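Local structure of GTP cyclohydrolase 1 type 2 homolog (Escherichia coli, Escherichia coli O157:H7, 1NMO) at residues Leu140-Ala143 against Ser144-Glu147; Gly214-Ala217 against Thr218-Gly222. The protein binds two iron ions in a dinuclear site, forms a toroidal hexamer, and may help degrade radiation-damaged nucleotides. All blocks are in the same frame, centred on the assembly; numbering follows the deposited sequence.

Contact 1. Residues Leu140-Ala143 against Ser144-Glu147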
loop_
_atom_site.group_PDB
_atom_site.type_symbol
_atom_site.label_atom_id
_atom_site.label_comp_id
_atom_site.label_asym_id
_atom_site.label_seq_id
_atom_site.Cartn_x
_atom_site.Cartn_y
_atom_site.Cartn_z
ATOM N N LEU A 140 25.314 -7.464 10.229
ATOM C CA LEU A 140 24.312 -6.740 9.428
ATOM C C LEU A 140 24.742 -6.758 7.969
ATOM O O LEU A 140 23.962 -7.037 7.022
ATOM C CB LEU A 140 24.202 -5.311 9.955
ATOM C CG LEU A 140 23.714 -4.217 8.979
ATOM C CD1 LEU A 140 22.240 -4.486 8.672
ATOM C CD2 LEU A 140 23.841 -2.764 9.630
ATOM N N GLU A 141 26.020 -6.490 7.795
ATOM C CA GLU A 141 26.643 -6.498 6.465
ATOM C C GLU A 141 26.529 -7.898 5.847
ATOM O O GLU A 141 26.280 -8.042 4.634
ATOM C CB GLU A 141 28.124 -6.131 6.603
ATOM C CG GLU A 141 28.546 -5.145 5.525
ATOM C CD GLU A 141 30.062 -4.825 5.559
ATOM O OE1 GLU A 141 30.541 -4.302 6.630
ATOM O OE2 GLU A 141 30.738 -5.088 4.505
ATOM N N LEU A 142 26.711 -8.932 6.650
ATOM C CA LEU A 142 26.602 -10.265 6.083
ATOM C C LEU A 142 25.147 -10.455 5.613
ATOM O O LEU A 142 24.893 -11.072 4.601
ATOM C CB LEU A 142 26.982 -11.339 7.125
ATOM C CG LEU A 142 26.959 -12.753 6.535
ATOM C CD1 LEU A 142 27.742 -12.736 5.232
ATOM C CD2 LEU A 142 27.566 -13.780 7.518
ATOM N N ALA A 143 24.192 -9.906 6.344
ATOM C CA ALA A 143 22.768 -10.036 5.994
ATOM C C ALA A 143 22.500 -9.409 4.678
ATOM O O ALA A 143 21.855 -9.995 3.799
ATOM C CB ALA A 143 21.916 -9.369 7.021
ATOM N N SER A 144 22.998 -8.195 4.524
ATOM C CA SER A 144 22.806 -7.515 3.240
ATOM C C SER A 144 23.455 -8.218 2.097
ATOM O O SER A 144 22.948 -8.189 0.986
ATOM C CB SER A 144 23.381 -6.109 3.275
ATOM O OG SER A 144 22.404 -5.335 3.890
ATOM N N TRP A 145 24.597 -8.824 2.358
ATOM C CA TRP A 145 25.345 -9.554 1.336
ATOM C C TRP A 145 24.568 -10.813 0.854
ATOM O O TRP A 145 24.420 -11.124 -0.370
ATOM C CB TRP A 145 26.649 -9.978 1.990
ATOM C CG TRP A 145 27.445 -10.926 1.198
ATOM C CD1 TRP A 145 27.819 -12.183 1.545
ATOM C CD2 TRP A 145 28.088 -10.627 -0.029
ATOM N NE1 TRP A 145 28.702 -12.708 0.593
ATOM C CE2 TRP A 145 28.871 -11.760 -0.381
ATOM C CE3 TRP A 145 28.090 -9.497 -0.867
ATOM C CZ2 TRP A 145 29.631 -11.797 -1.538
ATOM C CZ3 TRP A 145 28.861 -9.534 -2.025
ATOM C CH2 TRP A 145 29.627 -10.690 -2.344
ATOM N N ILE A 146 24.114 -11.579 1.830
ATOM C CA ILE A 146 23.354 -12.796 1.554
ATOM C C ILE A 146 22.134 -12.406 0.683
ATOM O O ILE A 146 21.823 -13.073 -0.343
ATOM C CB ILE A 146 22.954 -13.448 2.915
ATOM C CG1 ILE A 146 24.243 -13.939 3.599
ATOM C CG2 ILE A 146 21.980 -14.607 2.744
ATOM C CD1 ILE A 146 24.077 -14.812 4.882
ATOM N N GLU A 147 21.488 -11.298 1.043
ATOM C CA GLU A 147 20.295 -10.860 0.297
ATOM C C GLU A 147 20.572 -10.426 -1.147
ATOM O O GLU A 147 19.734 -10.662 -2.054
ATOM C CB GLU A 147 19.577 -9.737 1.057
ATOM C CG GLU A 147 18.632 -8.865 0.201
ATOM C CD GLU A 147 17.851 -7.821 1.078
ATOM O OE1 GLU A 147 18.182 -7.635 2.276
ATOM O OE2 GLU A 147 16.916 -7.166 0.587
HETATM O O HOH W 1 19.171 -8.353 4.543
#
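The carbonyl oxygen A143 O is held by two groups. The amide N of E147 donates to A143 O at 3.1 Å, and a water adds a weak bond. The same water donates to E147 OE1 at 2.6 Å. It therefore links the carboxylate of E147 back to the helix backbone one turn earlier. The E147 side chain reaches this water because it is extended, with CG opposite the backbone N (chi1 160°). Three more i to i+4 bonds complete the ladder. S144 N donates to L140 O at 2.9 Å and lies in the carbonyl plane. W145 N bonds E141 O, and I146 N bonds L142 O in a nearly straight bond of 169°.

The apolar contacts start from L142. The CD1 methyl of L142 meets CD1 of the W145 indole at 3.7 Å, approaching the ring obliquely. L142 CG lies 3.9 Å from the terminal methyl CD1 of I146. L142 thus touches residues three and four positions further on, across one turn. The indole nitrogen of W145 turns to L116 O outside the segments, a hydrogen bond that helps fix the rotation of the ring.

L142, A143 and I146 all pack on Y211 of strand 209-212, and L142 also meets L133 and V137 of strand 128-137. L140 packs on R224 of a second subunit. The arrangement is that of an amphipathic alpha-helix, 139-150, laid with its apolar side on the six-stranded mixed sheet of the chain.

Contact 2. Residues Gly214-Ala217 against Thr218-Gly222. With FE (Fe (III) ion), chain G; FE (Fe (III) ion), chain H.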
loop_
_atom_site.group_PDB
_atom_site.type_symbol
_atom_site.label_atom_id
_atom_site.label_comp_id
_atom_site.label_asym_id
_atom_site.label_seq_id
_atom_site.Cartn_x
_atom_site.Cartn_y
_atom_site.Cartn_z
ATOM N N GLY A 214 16.356 -18.876 3.506
ATOM C CA GLY A 214 15.343 -19.387 2.595
ATOM C C GLY A 214 15.594 -20.809 2.155
ATOM O O GLY A 214 16.699 -21.138 1.765
ATOM N N HIS A 215 14.582 -21.671 2.161
ATOM C CA HIS A 215 14.812 -23.054 1.741
ATOM C C HIS A 215 15.077 -23.174 0.250
ATOM O O HIS A 215 16.116 -23.743 -0.220
ATOM C CB HIS A 215 13.628 -23.952 2.074
ATOM C CG HIS A 215 13.962 -25.400 1.951
ATOM N ND1 HIS A 215 13.677 -26.330 2.936
ATOM C CD2 HIS A 215 14.500 -26.096 0.927
ATOM C CE1 HIS A 215 14.004 -27.542 2.515
ATOM N NE2 HIS A 215 14.511 -27.424 1.297
ATOM N N HIS A 216 14.086 -22.731 -0.515
ATOM C CA HIS A 216 14.264 -22.714 -1.983
ATOM C C HIS A 216 15.474 -21.836 -2.438
ATOM O O HIS A 216 16.261 -22.236 -3.338
ATOM C CB HIS A 216 13.038 -22.141 -2.638
ATOM C CG HIS A 216 13.187 -21.992 -4.112
ATOM N ND1 HIS A 216 12.777 -22.974 -5.009
ATOM C CD2 HIS A 216 13.657 -20.958 -4.855
ATOM C CE1 HIS A 216 12.987 -22.541 -6.244
ATOM N NE2 HIS A 216 13.516 -21.323 -6.179
ATOM N N ALA A 217 15.590 -20.641 -1.848
ATOM C CA ALA A 217 16.657 -19.704 -2.143
ATOM C C ALA A 217 18.065 -20.339 -2.024
ATOM O O ALA A 217 18.930 -20.105 -2.863
ATOM C CB ALA A 217 16.511 -18.464 -1.190
ATOM N N THR A 218 18.271 -21.206 -1.039
ATOM C CA THR A 218 19.549 -21.844 -0.845
ATOM C C THR A 218 19.785 -23.177 -1.562
ATOM O O THR A 218 20.949 -23.699 -1.555
ATOM C CB THR A 218 19.844 -22.013 0.672
ATOM O OG1 THR A 218 18.837 -22.866 1.279
ATOM C CG2 THR A 218 19.816 -20.579 1.381
ATOM N N GLU A 219 18.748 -23.705 -2.245
ATOM C CA GLU A 219 18.902 -24.990 -2.921
ATOM C C GLU A 219 18.658 -24.930 -4.429
ATOM O O GLU A 219 18.064 -25.848 -5.069
ATOM C CB GLU A 219 18.053 -26.072 -2.225
ATOM C CG GLU A 219 18.581 -26.221 -0.791
ATOM C CD GLU A 219 18.116 -27.475 -0.134
ATOM O OE1 GLU A 219 17.052 -28.005 -0.594
ATOM O OE2 GLU A 219 18.792 -27.924 0.828
ATOM N N ARG A 220 19.081 -23.789 -4.974
ATOM C CA ARG A 220 19.067 -23.653 -6.391
ATOM C C ARG A 220 20.545 -24.000 -6.770
ATOM O O ARG A 220 20.805 -24.584 -7.816
ATOM C CB ARG A 220 18.762 -22.225 -6.765
ATOM C CG ARG A 220 17.342 -21.832 -6.604
ATOM C CD ARG A 220 17.273 -20.330 -6.839
ATOM N NE ARG A 220 17.920 -19.610 -5.715
ATOM C CZ ARG A 220 17.903 -18.285 -5.575
ATOM N NH1 ARG A 220 17.293 -17.520 -6.478
ATOM N NH2 ARG A 220 18.467 -17.734 -4.522
ATOM N N GLY A 221 21.512 -23.699 -5.899
ATOM C CA GLY A 221 22.892 -23.938 -6.343
ATOM C C GLY A 221 23.240 -25.279 -6.976
ATOM O O GLY A 221 23.777 -25.321 -8.082
ATOM N N GLY A 222 22.941 -26.368 -6.258
ATOM C CA GLY A 222 23.240 -27.747 -6.678
ATOM C C GLY A 222 22.642 -28.252 -7.972
ATOM O O GLY A 222 23.350 -28.704 -8.882
HETATM FE FE FE G . 15.614 -29.288 0.654
HETATM FE FE FE H . 18.638 -30.205 0.857
HETATM O O HOH W 2 20.816 -21.754 -4.110
HETATM O O HOH W 3 19.462 -30.037 3.077
#
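T218 and A217 have the most surface buried here, followed by R220. T218 bonds back to G214 twice. The hydroxyl OG1 of T218 donates to G214 O at 2.8 Å in the carbonyl plane. Its amide N donates to the same oxygen from above that plane. OG1 sits between the backbone N and the carbonyl carbon (chi1 62°), which turns it toward this carbonyl. It also accepts from G173 N.

The carbonyl oxygen of A217 is gripped by R220. R220 NE and NH2 donate side-on to A217 O, at 3.1 and 2.9 Å, and the oxygen lies at the edge of the guanidinium, in its plane. A water donates to A217 O as well and accepts from R220 N. A bend at chi3 (-70°) folds the arginine back over the turn. R220 CG and CD cross the H216 side chain at about a right angle, with CG 3.9 Å from H216 NE2. That nitrogen bonds D242.

E219 N donates to H216 O, again from above the carbonyl plane. The E219 carboxylate bridges the two irons: OE1 binds one at 2.3 Å, and OE2 binds the other at 2.3 Å. E219 OE2 also has a hydrogen bond with T172 OG1. H215 NE2 shares the first iron at 2.3 Å; H64 completes its protein ligands. H63, D101 and a water join OE2 on the second. E194 bonds H215 ND1 and helps orient the ring. This carboxylate-bridged pair is the dinuclear metal site of the NIF3 family protein.

How the contacts relate
The two contacts follow one another in the chain, contact 1 before contact 2. Their centres lie about 16 Å apart, and their nearest atoms are about 6 Å apart without touching. Contact 2 is central and carries ligands of both irons. Contact 1 is peripheral and away from the metal site. The centre of contact 2 is about 5 Å, and that of contact 1 about 20 Å, from the centre of the chain. Strand 209-212 connects them: it lies against helix 139-150 and ends shortly before G214. L150, the last residue of that helix, gives a second link: its carbonyl oxygen accepts a bond from R220 NH2. Each contact also meets a different neighbouring subunit.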